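Local coordinates for putative ABC-transporter ATP-binding protein (PDB 1Z47) that probably binds and hydrolyses ATP as the nucleotide-binding subunit of a putative sulfate ABC importer, at residues G45-S50 with A243-E248; N223-G228 with P237-V242; S249-R254 with E279-V284; P286-L291 with N346-F351; E298-V303 with W342-V347. All blocks are in the same frame, centred on the assembly; numbering follows the deposited sequence.

Contacts 1 and 2 fix helix 240-245 against the nucleotide-binding domain: contact 2 holds its start to edge strand 223-228, contact 1 packs its end against the probable Walker A loop, and their centres are about 9 Å apart. Leu240 on the same helix touches Val251, Ala281 and Val283, joining contact 2 to contact 3, whose centre is about 16 Å away. Contacts 3, 4 and 5 build the C-terminal domain. Contacts 3 and 4 (centres about 12 Å apart) meet through Val284 against Val289, while contacts 4 and 5, also about 12 Å apart, share Asn346 and Val347. Contact 5 lies farthest from the nucleotide-binding side, its centre about 30 Å from that of contact 1 and about 32 Å from that of contact 2, with no touch to either.

Contact 1. Residues G45-S50 with A243-E248; sequences GLLGPS and ASFIGE
Leu47, last residue of strand 43-47, reaches both Phe245 and Ile246 with its forked end. A chi1 of 170° sends CG out toward the helix, and chi2 of 61° parts the methyls: CD1 comes to 3.5 Å from Phe245 CE2, and CD2 is modelled 3.2 Å from Ile246 CD1, closer than methyl groups normally come, so the exact distance is doubtful. Leu47 and Phe245 reach past each other from their opposite sides, while helix 206-212 touches both Leu47 and Ile246 through Gln206. Beyond Leu47 the chain leaves the strand at Gly48, whose C lies 3.8 Å from Phe245 CZ. Gly48 opens a glycine-rich sequence that fits the Walker A motif, the P-loop of ABC ATPases, so the Phe245 ring sits against the base of the probable phosphate-binding loop. Pro49 continues along the same ring, its CD 4.0 Å from Phe245 CZ and its CG 4.1 Å from Phe245 CE1. Phe245 is itself stacked on Phe241, one turn back in helix 240-245. The second subunit also comes close here: its Asp177 packs on Pro49 and accepts a hydrogen bond from Ser50 N, and its Gln179 packs on Phe245.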
# COMPACT_ATOMS: atom_id res chain seq x y z
N GLY B 45 11.30 -11.73 -4.89
CA GLY B 45 11.13 -10.55 -4.06
C GLY B 45 11.88 -10.73 -2.74
O GLY B 45 11.73 -11.75 -2.05
N LEU B 46 12.71 -9.77 -2.40
CA LEU B 46 13.43 -9.83 -1.14
C LEU B 46 12.51 -9.00 -0.21
O LEU B 46 12.47 -7.76 -0.26
CB LEU B 46 14.81 -9.20 -1.26
CG LEU B 46 15.79 -9.74 -2.33
CD1 LEU B 46 17.04 -8.91 -2.29
CD2 LEU B 46 16.14 -11.20 -2.05
N LEU B 47 11.77 -9.72 0.63
CA LEU B 47 10.81 -9.09 1.55
C LEU B 47 11.26 -9.08 3.01
O LEU B 47 11.52 -10.14 3.60
CB LEU B 47 9.47 -9.82 1.41
CG LEU B 47 8.36 -9.52 2.42
CD1 LEU B 47 7.97 -8.03 2.36
CD2 LEU B 47 7.16 -10.40 2.12
N GLY B 48 11.32 -7.89 3.60
CA GLY B 48 11.71 -7.76 4.99
C GLY B 48 11.59 -6.34 5.55
O GLY B 48 11.39 -5.37 4.80
N PRO B 49 11.72 -6.18 6.87
CA PRO B 49 11.63 -4.86 7.51
C PRO B 49 12.83 -4.02 7.08
O PRO B 49 13.83 -4.55 6.59
CB PRO B 49 11.74 -5.18 9.00
CG PRO B 49 11.19 -6.57 9.11
CD PRO B 49 11.75 -7.27 7.87
N SER B 50 12.75 -2.71 7.29
CA SER B 50 13.86 -1.84 6.97
C SER B 50 15.08 -2.34 7.75
O SER B 50 14.99 -2.64 8.96
CB SER B 50 13.53 -0.40 7.39
OG SER B 50 14.67 0.45 7.30
N ALA B 243 4.49 -15.77 9.60
CA ALA B 243 3.05 -15.77 9.83
C ALA B 243 2.50 -14.38 10.13
O ALA B 243 1.39 -14.03 9.72
CB ALA B 243 2.70 -16.75 10.97
N SER B 244 3.28 -13.58 10.85
CA SER B 244 2.86 -12.24 11.23
C SER B 244 3.26 -11.17 10.22
O SER B 244 2.76 -10.06 10.28
CB SER B 244 3.47 -11.89 12.59
OG SER B 244 3.34 -12.99 13.46
N PHE B 245 4.17 -11.49 9.31
CA PHE B 245 4.62 -10.49 8.34
C PHE B 245 3.95 -10.61 6.96
O PHE B 245 3.89 -9.63 6.23
CB PHE B 245 6.15 -10.57 8.19
CG PHE B 245 6.78 -9.32 7.63
CD1 PHE B 245 6.77 -8.12 8.35
CD2 PHE B 245 7.38 -9.33 6.37
CE1 PHE B 245 7.36 -6.95 7.83
CE2 PHE B 245 7.96 -8.16 5.84
CZ PHE B 245 7.95 -6.97 6.58
N ILE B 246 3.46 -11.80 6.61
CA ILE B 246 2.77 -12.03 5.33
C ILE B 246 1.27 -12.08 5.59
O ILE B 246 0.82 -12.72 6.56
CB ILE B 246 3.16 -13.39 4.70
CG1 ILE B 246 4.68 -13.49 4.54
CG2 ILE B 246 2.47 -13.57 3.34
CD1 ILE B 246 5.28 -12.32 3.89
N GLY B 247 0.49 -11.41 4.75
CA GLY B 247 -0.95 -11.38 4.93
C GLY B 247 -1.24 -10.57 6.18
O GLY B 247 -0.34 -9.94 6.74
N GLU B 248 -2.49 -10.59 6.61
CA GLU B 248 -2.89 -9.84 7.79
C GLU B 248 -3.14 -10.83 8.91
O GLU B 248 -3.47 -11.99 8.65
CB GLU B 248 -4.15 -9.04 7.46
CG GLU B 248 -3.81 -7.88 6.51
CD GLU B 248 -5.03 -7.18 5.94
OE1 GLU B 248 -5.47 -7.59 4.84
OE2 GLU B 248 -5.54 -6.24 6.59

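Contact 2. Residues N223-G228 with P237-V242; sequences NVEQFG and PGTLFV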
# COMPACT_ATOMS: atom_id res chain seq x y z
N ASN B 223 18.70 -12.78 8.58
CA ASN B 223 18.60 -14.21 8.30
C ASN B 223 17.39 -14.48 7.42
O ASN B 223 16.39 -13.75 7.45
CB ASN B 223 18.42 -15.02 9.60
CG ASN B 223 19.27 -14.53 10.74
OD1 ASN B 223 18.75 -14.13 11.78
ND2 ASN B 223 20.59 -14.56 10.55
N VAL B 224 17.47 -15.56 6.66
CA VAL B 224 16.38 -15.98 5.81
C VAL B 224 15.39 -16.77 6.67
O VAL B 224 15.72 -17.85 7.17
CB VAL B 224 16.88 -16.87 4.67
CG1 VAL B 224 15.72 -17.39 3.86
CG2 VAL B 224 17.84 -16.09 3.81
N GLU B 225 14.18 -16.26 6.82
CA GLU B 225 13.15 -16.92 7.61
C GLU B 225 12.50 -18.01 6.78
O GLU B 225 12.20 -19.09 7.28
CB GLU B 225 12.10 -15.92 8.06
CG GLU B 225 12.62 -14.84 9.00
CD GLU B 225 12.73 -15.34 10.43
OE1 GLU B 225 11.80 -16.02 10.86
OE2 GLU B 225 13.73 -15.03 11.12
N GLN B 226 12.27 -17.73 5.50
CA GLN B 226 11.66 -18.70 4.60
C GLN B 226 11.84 -18.24 3.16
O GLN B 226 12.04 -17.05 2.89
CB GLN B 226 10.17 -18.88 4.94
CG GLN B 226 9.39 -19.78 3.96
CD GLN B 226 8.05 -20.25 4.50
OE1 GLN B 226 7.43 -19.61 5.36
NE2 GLN B 226 7.59 -21.38 3.99
N PHE B 227 11.81 -19.18 2.24
CA PHE B 227 11.98 -18.90 0.83
C PHE B 227 10.99 -19.81 0.13
O PHE B 227 11.22 -21.02 0.02
CB PHE B 227 13.43 -19.19 0.43
CG PHE B 227 13.77 -18.83 -1.00
CD1 PHE B 227 13.20 -17.71 -1.61
CD2 PHE B 227 14.68 -19.60 -1.72
CE1 PHE B 227 13.53 -17.36 -2.93
CE2 PHE B 227 15.02 -19.26 -3.04
CZ PHE B 227 14.44 -18.14 -3.64
N GLY B 228 9.86 -19.26 -0.29
CA GLY B 228 8.84 -20.05 -0.94
C GLY B 228 7.88 -19.25 -1.80
O GLY B 228 8.02 -18.03 -1.92
N PRO B 237 3.38 -20.72 6.71
CA PRO B 237 4.47 -19.91 7.27
C PRO B 237 5.41 -20.77 8.11
O PRO B 237 4.96 -21.55 8.97
CB PRO B 237 3.74 -18.84 8.08
CG PRO B 237 2.37 -19.47 8.39
CD PRO B 237 2.06 -20.20 7.11
N GLY B 238 6.70 -20.65 7.87
CA GLY B 238 7.67 -21.44 8.60
C GLY B 238 7.93 -20.96 10.01
O GLY B 238 8.33 -21.73 10.88
N THR B 239 7.70 -19.68 10.27
CA THR B 239 7.93 -19.15 11.60
C THR B 239 6.86 -18.15 11.97
O THR B 239 6.07 -17.72 11.12
CB THR B 239 9.29 -18.45 11.68
OG1 THR B 239 9.26 -17.27 10.87
CG2 THR B 239 10.40 -19.37 11.18
N LEU B 240 6.82 -17.79 13.25
CA LEU B 240 5.84 -16.83 13.68
C LEU B 240 6.07 -15.52 12.92
O LEU B 240 5.11 -14.82 12.57
CB LEU B 240 5.97 -16.59 15.19
CG LEU B 240 5.15 -15.44 15.78
CD1 LEU B 240 3.65 -15.67 15.58
CD2 LEU B 240 5.47 -15.35 17.28
N PHE B 241 7.34 -15.20 12.66
CA PHE B 241 7.63 -13.96 11.93
C PHE B 241 6.98 -13.97 10.54
O PHE B 241 6.36 -12.98 10.15
CB PHE B 241 9.14 -13.69 11.75
CG PHE B 241 9.41 -12.39 11.06
CD1 PHE B 241 9.26 -11.18 11.74
CD2 PHE B 241 9.71 -12.35 9.69
CE1 PHE B 241 9.39 -9.96 11.09
CE2 PHE B 241 9.85 -11.11 9.02
CZ PHE B 241 9.68 -9.93 9.72
N VAL B 242 7.14 -15.07 9.80
CA VAL B 242 6.54 -15.17 8.47
C VAL B 242 5.02 -15.08 8.60
O VAL B 242 4.35 -14.37 7.86
CB VAL B 242 6.90 -16.51 7.72
CG1 VAL B 242 6.22 -16.54 6.35
CG2 VAL B 242 8.41 -16.63 7.55
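Two polar grips hold Glu225 and Gln226 to the turn that starts helix 240-245. Thr239 OG1 donates to Glu225 OE1 at 2.8 Å, meeting that oxygen nearly end-on along its C-O bond. Alongside it, Gly238 N donates to Gln226 OE1, also at 2.8 Å, approaching from 45° above the plane of the amide carbonyl. Carbon packing fills in beside the glutamate: Glu225 CB rests 3.8 Å from Val242 CG2, and Glu225 CG lies 3.9 Å from Phe241 CD2. Val242 CG1 sets a methyl against the amide oxygen, 3.4 Å from Gln226 OE1. Thr239 is the N-cap of the helix: with chi1 at 67° its hydroxyl turns back to accept from Val242 N (3.2 Å, N-H...O 167°) while giving its own proton to Glu225. The carboxylate therefore sits near the start of the helix, where the helix dipole would probably help to stabilise its negative charge. Gln226 reaches across on an extended chain, and its NE2 makes a weak hydrogen bond to Lys236 O. One layer further out, Glu225 and Gln226 both form backbone bonds with Val218, binding edge strand 223-228 to strand 215-220. Phe241 is stacked on His220 and also touches Pro49.

Contact 3. Residues S249-R254 with E279-V284; sequences SNVWTR and EVAVVV
Arg254 leans over Val282 at one end of an antiparallel pair of strands. Its CB lies 4.0 Å from Val282 CG2, and its CG comes closer to the same methyl, 3.5 Å. A bend at chi2 (-68°) then turns the chain away from strand 279-284. NE donates to Glu262 O; NH1 curls back to its neighbour's carbonyl, Thr253 O (3.0 Å), and also forms a salt bridge with Glu323 OE1, so the guanidinium group is held at NE as well as at NH1. Beneath it the backbones bond in regular fashion: Arg254, Trp252 and Asn250 form hydrogen-bonded pairs with Val280, Val282 and Val284. At the far end Val284 O takes two donors from opposite faces of its carbonyl plane, Asn250 N at 2.9 Å and Asn250 ND2 at 3.1 Å, while Asn250 OD1 accepts from Glu326 N. The strands run at 155° to one another. Strand 279-284 is the middle of three in a small antiparallel sheet of the C-terminal domain, with strand 351-354 along its other edge; Val251, Ala281 and Val283 face helix 240-245, and Ile261 of strand 260-262 packs on Arg254, Val280 and Val282.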
# COMPACT_ATOMS: atom_id res chain seq x y z
N SER B 249 -2.99 -10.38 10.15
CA SER B 249 -3.20 -11.31 11.26
C SER B 249 -3.51 -10.68 12.59
O SER B 249 -3.22 -9.52 12.84
CB SER B 249 -1.98 -12.24 11.42
OG SER B 249 -0.77 -11.50 11.55
N ASN B 250 -4.16 -11.48 13.43
CA ASN B 250 -4.44 -11.11 14.80
C ASN B 250 -3.43 -12.05 15.46
O ASN B 250 -3.39 -13.23 15.12
CB ASN B 250 -5.87 -11.47 15.20
CG ASN B 250 -6.90 -10.54 14.58
OD1 ASN B 250 -7.15 -9.42 15.07
ND2 ASN B 250 -7.50 -10.98 13.48
N VAL B 251 -2.59 -11.55 16.35
CA VAL B 251 -1.61 -12.39 17.01
C VAL B 251 -1.72 -12.17 18.51
O VAL B 251 -1.65 -11.02 18.98
CB VAL B 251 -0.17 -12.04 16.55
CG1 VAL B 251 0.81 -13.05 17.14
CG2 VAL B 251 -0.09 -11.99 15.01
N TRP B 252 -1.90 -13.25 19.26
CA TRP B 252 -2.03 -13.13 20.70
C TRP B 252 -1.36 -14.27 21.41
O TRP B 252 -1.17 -15.34 20.85
CB TRP B 252 -3.48 -13.12 21.14
CG TRP B 252 -4.37 -12.28 20.35
CD1 TRP B 252 -5.21 -12.69 19.37
CD2 TRP B 252 -4.54 -10.86 20.46
NE1 TRP B 252 -5.91 -11.62 18.87
CE2 TRP B 252 -5.52 -10.49 19.52
CE3 TRP B 252 -3.96 -9.88 21.27
CZ2 TRP B 252 -5.94 -9.17 19.37
CZ3 TRP B 252 -4.38 -8.55 21.11
CH2 TRP B 252 -5.35 -8.22 20.17
N THR B 253 -1.03 -14.03 22.68
CA THR B 253 -0.37 -15.05 23.48
C THR B 253 -1.44 -15.81 24.26
O THR B 253 -2.45 -15.24 24.67
CB THR B 253 0.62 -14.40 24.48
OG1 THR B 253 1.57 -13.61 23.75
CG2 THR B 253 1.38 -15.49 25.28
N ARG B 254 -1.20 -17.09 24.44
CA ARG B 254 -2.09 -17.93 25.23
C ARG B 254 -1.17 -18.91 25.91
O ARG B 254 -0.10 -19.23 25.38
CB ARG B 254 -3.12 -18.71 24.36
CG ARG B 254 -4.23 -17.88 23.74
CD ARG B 254 -5.20 -17.30 24.73
NE ARG B 254 -6.30 -16.60 24.06
CZ ARG B 254 -6.30 -15.30 23.73
NH1 ARG B 254 -5.26 -14.52 24.01
NH2 ARG B 254 -7.36 -14.76 23.16
N GLU B 279 4.03 -20.82 26.78
CA GLU B 279 3.21 -19.83 26.07
C GLU B 279 3.36 -20.00 24.55
O GLU B 279 4.43 -20.38 24.06
CB GLU B 279 3.64 -18.42 26.47
CG GLU B 279 3.40 -18.12 27.95
CD GLU B 279 3.83 -16.73 28.34
OE1 GLU B 279 4.86 -16.25 27.82
OE2 GLU B 279 3.15 -16.11 29.18
N VAL B 280 2.27 -19.74 23.82
CA VAL B 280 2.31 -19.83 22.35
C VAL B 280 1.66 -18.57 21.81
O VAL B 280 0.94 -17.86 22.55
CB VAL B 280 1.46 -21.01 21.78
CG1 VAL B 280 2.00 -22.34 22.23
CG2 VAL B 280 0.01 -20.87 22.24
N ALA B 281 1.91 -18.31 20.53
CA ALA B 281 1.28 -17.18 19.85
C ALA B 281 0.21 -17.84 18.99
O ALA B 281 0.48 -18.79 18.26
CB ALA B 281 2.30 -16.44 18.93
N VAL B 282 -1.01 -17.36 19.10
CA VAL B 282 -2.08 -17.89 18.26
C VAL B 282 -2.17 -16.84 17.14
O VAL B 282 -2.21 -15.63 17.42
CB VAL B 282 -3.42 -17.93 18.99
CG1 VAL B 282 -4.39 -18.83 18.24
CG2 VAL B 282 -3.21 -18.40 20.39
N VAL B 283 -2.17 -17.29 15.89
CA VAL B 283 -2.28 -16.37 14.76
C VAL B 283 -3.58 -16.67 14.01
O VAL B 283 -3.79 -17.79 13.54
CB VAL B 283 -1.06 -16.52 13.82
CG1 VAL B 283 -1.14 -15.52 12.65
CG2 VAL B 283 0.21 -16.24 14.61
N VAL B 284 -4.46 -15.68 13.91
CA VAL B 284 -5.74 -15.86 13.23
C VAL B 284 -5.97 -14.71 12.26
O VAL B 284 -5.98 -13.55 12.66
CB VAL B 284 -6.92 -15.91 14.27
CG1 VAL B 284 -8.27 -16.08 13.55
CG2 VAL B 284 -6.67 -17.05 15.29

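Contact 4. Residues P286-L291 with N346-F351; sequences PKDVEL and NVTRWF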
# COMPACT_ATOMS: atom_id res chain seq x y z
N PRO B 286 -7.87 -12.10 9.87
CA PRO B 286 -9.16 -11.41 9.96
C PRO B 286 -10.33 -12.06 9.21
O PRO B 286 -11.47 -12.04 9.68
CB PRO B 286 -8.85 -10.02 9.43
CG PRO B 286 -7.42 -9.79 9.89
CD PRO B 286 -6.79 -11.15 9.55
N LYS B 287 -10.04 -12.62 8.04
CA LYS B 287 -11.06 -13.27 7.23
C LYS B 287 -11.50 -14.61 7.85
O LYS B 287 -12.59 -15.10 7.54
CB LYS B 287 -10.53 -13.51 5.81
CG LYS B 287 -9.48 -14.62 5.68
CD LYS B 287 -9.02 -14.75 4.23
CE LYS B 287 -8.29 -16.07 3.95
NZ LYS B 287 -7.04 -16.23 4.76
N ASP B 288 -10.67 -15.18 8.71
CA ASP B 288 -10.97 -16.48 9.33
C ASP B 288 -11.74 -16.46 10.63
O ASP B 288 -11.67 -17.40 11.41
CB ASP B 288 -9.69 -17.27 9.55
CG ASP B 288 -8.97 -17.57 8.27
OD1 ASP B 288 -9.67 -17.81 7.26
OD2 ASP B 288 -7.72 -17.57 8.27
N VAL B 289 -12.48 -15.38 10.87
CA VAL B 289 -13.28 -15.25 12.08
C VAL B 289 -14.70 -14.84 11.69
O VAL B 289 -14.88 -13.89 10.92
CB VAL B 289 -12.67 -14.18 13.01
CG1 VAL B 289 -13.49 -14.06 14.28
CG2 VAL B 289 -11.20 -14.54 13.32
N GLU B 290 -15.70 -15.56 12.19
CA GLU B 290 -17.10 -15.26 11.87
C GLU B 290 -17.85 -14.67 13.05
O GLU B 290 -17.69 -15.11 14.19
CB GLU B 290 -17.79 -16.53 11.38
CG GLU B 290 -16.90 -17.36 10.48
CD GLU B 290 -17.61 -18.56 9.89
OE1 GLU B 290 -18.34 -18.39 8.89
OE2 GLU B 290 -17.44 -19.67 10.43
N LEU B 291 -18.68 -13.66 12.78
CA LEU B 291 -19.44 -13.00 13.83
C LEU B 291 -20.93 -13.30 13.76
O LEU B 291 -21.52 -13.35 12.68
CB LEU B 291 -19.20 -11.50 13.77
CG LEU B 291 -17.72 -11.15 13.61
CD1 LEU B 291 -17.57 -9.65 13.56
CD2 LEU B 291 -16.93 -11.74 14.76
N ASN B 346 -16.15 -16.69 15.99
CA ASN B 346 -16.00 -18.05 15.52
C ASN B 346 -14.71 -18.18 14.73
O ASN B 346 -14.69 -17.97 13.50
CB ASN B 346 -17.17 -18.41 14.61
CG ASN B 346 -17.30 -19.90 14.40
OD1 ASN B 346 -16.31 -20.64 14.33
ND2 ASN B 346 -18.53 -20.35 14.27
N VAL B 347 -13.62 -18.54 15.40
CA VAL B 347 -12.35 -18.69 14.72
C VAL B 347 -12.45 -19.96 13.90
O VAL B 347 -12.77 -21.00 14.45
CB VAL B 347 -11.20 -18.78 15.75
CG1 VAL B 347 -9.87 -19.06 15.07
CG2 VAL B 347 -11.15 -17.48 16.53
N THR B 348 -12.20 -19.87 12.59
CA THR B 348 -12.29 -21.03 11.70
C THR B 348 -10.96 -21.65 11.27
O THR B 348 -10.91 -22.84 10.96
CB THR B 348 -13.12 -20.71 10.42
OG1 THR B 348 -12.44 -19.74 9.61
CG2 THR B 348 -14.50 -20.18 10.80
N ARG B 349 -9.89 -20.85 11.19
CA ARG B 349 -8.56 -21.36 10.81
C ARG B 349 -7.57 -20.57 11.66
O ARG B 349 -7.87 -19.42 12.04
CB ARG B 349 -8.27 -21.14 9.32
CG ARG B 349 -9.22 -21.89 8.40
CD ARG B 349 -9.15 -21.42 6.94
NE ARG B 349 -7.79 -21.53 6.40
CZ ARG B 349 -7.46 -21.23 5.15
NH1 ARG B 349 -8.39 -20.80 4.29
NH2 ARG B 349 -6.20 -21.35 4.75
N TRP B 350 -6.41 -21.17 11.92
CA TRP B 350 -5.40 -20.53 12.77
C TRP B 350 -4.05 -21.22 12.67
O TRP B 350 -3.92 -22.32 12.10
CB TRP B 350 -5.86 -20.56 14.24
CG TRP B 350 -6.07 -21.97 14.79
CD1 TRP B 350 -5.12 -22.79 15.33
CD2 TRP B 350 -7.28 -22.74 14.72
NE1 TRP B 350 -5.67 -24.03 15.61
CE2 TRP B 350 -6.99 -24.02 15.25
CE3 TRP B 350 -8.58 -22.48 14.27
CZ2 TRP B 350 -7.96 -25.04 15.33
CZ3 TRP B 350 -9.54 -23.49 14.35
CH2 TRP B 350 -9.22 -24.76 14.87
N PHE B 351 -3.05 -20.56 13.24
CA PHE B 351 -1.70 -21.08 13.32
C PHE B 351 -1.38 -20.96 14.81
O PHE B 351 -1.96 -20.13 15.52
CB PHE B 351 -0.69 -20.19 12.56
CG PHE B 351 -0.93 -20.10 11.08
CD1 PHE B 351 -0.99 -18.85 10.45
CD2 PHE B 351 -1.04 -21.25 10.30
CE1 PHE B 351 -1.16 -18.75 9.05
CE2 PHE B 351 -1.21 -21.17 8.90
CZ PHE B 351 -1.27 -19.91 8.28
O HOH W 1 -6.49 -17.58 10.50
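Asp288 and Thr348 are joined by a two-pronged grip on one carbonyl. Thr348 N donates to Asp288 O almost straight (2.8 Å, N-H...O 173°), and Thr348 OG1 adds a second bond of 3.1 Å from well above the carbonyl plane. The hydroxyl can do so because chi1 of 66° tucks it between the threonine's own N and carbonyl carbon. That same rotation sends CG2 the other way, toward the carboxylate of Glu290. Glu290 runs out on an extended chain beside Asn346, the two side chains pointing the same way with Glu290 CB 3.8 Å from Asn346 CB and their carboxylate and amide planes 53° apart. Here strand 289-293, an outer strand of an antiparallel sheet, pairs weakly with strand 342-347 in the C-terminal domain, whose sequence family is placed in the OB clan. Glu290 N donates to Asn346 O at 2.9 Å, and Val289 and Val347 form a non-hydrogen-bonded pair whose side chains both pack on Val284. With CG opposite its carbonyl carbon, Asp288 lays its carboxylate against the flank of Arg349: Asp288 OD1 is 3.7 Å from Arg349 CD, and no N-H of the guanidinium points at it. The tip of Arg349 instead forms a salt bridge with Glu235. A water donates to Arg349 O at 2.8 Å and also lies by Asp288 OD2, at a distance too short to trust, whereas Arg349 N is buried with no partner in the model. Lys287, a long 3.8 Å from NZ to Asp288 OD2, is hydrogen-bonded to Tyr234 and packs on Ser311 of the second subunit.

Contact 5. Residues E298-V303 with W342-V347; sequences EAHAQV and WVHMNV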
# COMPACT_ATOMS: atom_id res chain seq x y z
N GLU B 298 -23.49 -13.15 27.39
CA GLU B 298 -22.62 -14.21 26.91
C GLU B 298 -21.73 -13.82 25.73
O GLU B 298 -20.91 -14.62 25.28
CB GLU B 298 -23.50 -15.39 26.51
CG GLU B 298 -24.65 -14.94 25.62
CD GLU B 298 -25.67 -16.03 25.39
OE1 GLU B 298 -26.64 -15.77 24.63
OE2 GLU B 298 -25.52 -17.13 25.95
N ALA B 299 -21.90 -12.60 25.23
CA ALA B 299 -21.12 -12.13 24.08
C ALA B 299 -19.62 -12.19 24.34
O ALA B 299 -19.17 -12.04 25.48
CB ALA B 299 -21.52 -10.71 23.72
N HIS B 300 -18.85 -12.41 23.27
CA HIS B 300 -17.38 -12.48 23.33
C HIS B 300 -16.77 -11.10 23.18
O HIS B 300 -15.77 -10.77 23.83
CB HIS B 300 -16.83 -13.35 22.21
CG HIS B 300 -17.16 -14.80 22.35
ND1 HIS B 300 -17.05 -15.69 21.30
CD2 HIS B 300 -17.56 -15.53 23.41
CE1 HIS B 300 -17.36 -16.90 21.71
NE2 HIS B 300 -17.67 -16.84 23.00
N ALA B 301 -17.37 -10.28 22.32
CA ALA B 301 -16.85 -8.96 22.08
C ALA B 301 -17.91 -7.92 21.78
O ALA B 301 -19.09 -8.22 21.64
CB ALA B 301 -15.83 -9.00 20.95
N GLN B 302 -17.46 -6.68 21.70
CA GLN B 302 -18.35 -5.57 21.41
C GLN B 302 -17.68 -4.85 20.24
O GLN B 302 -16.47 -4.64 20.22
CB GLN B 302 -18.47 -4.65 22.62
CG GLN B 302 -19.51 -3.57 22.47
CD GLN B 302 -19.75 -2.81 23.76
OE1 GLN B 302 -18.82 -2.25 24.35
NE2 GLN B 302 -21.00 -2.78 24.20
N VAL B 303 -18.49 -4.49 19.25
CA VAL B 303 -17.97 -3.83 18.06
C VAL B 303 -17.52 -2.41 18.31
O VAL B 303 -18.26 -1.60 18.85
CB VAL B 303 -19.02 -3.83 16.95
CG1 VAL B 303 -18.58 -2.91 15.80
CG2 VAL B 303 -19.25 -5.26 16.47
N TRP B 342 -23.04 -6.14 20.60
CA TRP B 342 -22.36 -7.29 21.21
C TRP B 342 -22.34 -8.48 20.25
O TRP B 342 -23.30 -8.71 19.52
CB TRP B 342 -23.04 -7.70 22.53
CG TRP B 342 -22.68 -6.80 23.66
CD1 TRP B 342 -23.35 -5.68 24.07
CD2 TRP B 342 -21.48 -6.85 24.44
NE1 TRP B 342 -22.65 -5.03 25.05
CE2 TRP B 342 -21.49 -5.73 25.30
CE3 TRP B 342 -20.39 -7.73 24.50
CZ2 TRP B 342 -20.45 -5.47 26.21
CZ3 TRP B 342 -19.36 -7.47 25.39
CH2 TRP B 342 -19.40 -6.35 26.24
N VAL B 343 -21.23 -9.22 20.24
CA VAL B 343 -21.09 -10.36 19.33
C VAL B 343 -20.32 -11.56 19.84
O VAL B 343 -19.54 -11.48 20.80
CB VAL B 343 -20.40 -9.94 18.01
CG1 VAL B 343 -21.28 -8.98 17.23
CG2 VAL B 343 -19.03 -9.31 18.31
N HIS B 344 -20.55 -12.67 19.15
CA HIS B 344 -19.93 -13.97 19.39
C HIS B 344 -18.95 -14.15 18.25
O HIS B 344 -19.27 -13.80 17.11
CB HIS B 344 -21.01 -15.07 19.34
CG HIS B 344 -20.47 -16.45 19.14
ND1 HIS B 344 -20.21 -17.31 20.19
CD2 HIS B 344 -20.16 -17.14 18.02
CE1 HIS B 344 -19.77 -18.46 19.72
NE2 HIS B 344 -19.72 -18.38 18.40
N MET B 345 -17.77 -14.69 18.55
CA MET B 345 -16.71 -14.94 17.56
C MET B 345 -16.60 -16.41 17.21
O MET B 345 -16.88 -17.27 18.03
CB MET B 345 -15.35 -14.50 18.09
CG MET B 345 -15.16 -13.01 18.20
SD MET B 345 -13.66 -12.65 19.15
CE MET B 345 -14.37 -11.97 20.61
N ASN B 346 -16.15 -16.69 15.99
CA ASN B 346 -16.00 -18.05 15.52
C ASN B 346 -14.71 -18.18 14.73
O ASN B 346 -14.69 -17.97 13.50
CB ASN B 346 -17.17 -18.41 14.61
CG ASN B 346 -17.30 -19.90 14.40
OD1 ASN B 346 -16.31 -20.64 14.33
ND2 ASN B 346 -18.53 -20.35 14.27
N VAL B 347 -13.62 -18.54 15.40
CA VAL B 347 -12.35 -18.69 14.72
C VAL B 347 -12.45 -19.96 13.90
O VAL B 347 -12.77 -21.00 14.45
CB VAL B 347 -11.20 -18.78 15.75
CG1 VAL B 347 -9.87 -19.06 15.07
CG2 VAL B 347 -11.15 -17.48 16.53
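His300 and His344 come side by side through different first torsions: CG of His300 stands opposite its carbonyl carbon (chi1 -68°), and CG of His344 opposite its backbone N (chi1 162°). The rings point the same way, His300 CE1 3.3 Å from His344 ND1, and the two rings lie at an oblique tilt to each other. The rotation of His300 also delivers ND1 to the backbone of Met345, whose N donates to it at 3.0 Å along a nearly straight line (171°), though from somewhat outside the ring plane. Gln302, extended with CG opposite its N, lies across the Trp342 indole. Its CB sits 3.9 Å above the centre of the six-membered ring, a CH-pi contact over the face. Its amide ends beside Trp342 NE1, where two donors face each other as modelled, so no hydrogen bond forms; NE2 makes a weak one to Gly340 O. Ala299 CB touches the same indole, 3.3 Å from Trp342 CE3. On the other face of the sheet Met345 CE is modelled 3.3 Å from Ala301 CB, closer than usual and so of doubtful exactness, and Ile317 of strand 312-319 packs on both residues. The backbones pair through a classic beta bulge: His300 N (2.7 Å) and Ala301 N (2.9 Å) both donate to Val343 O, and Val343 N returns a bond to Ala301 O. Strand 301-308 thus joins strand 342-347 in the antiparallel sheet of the C-terminal domain. Because His300 ND1 accepts an N-H, this ring is probably neutral, with its proton on NE2.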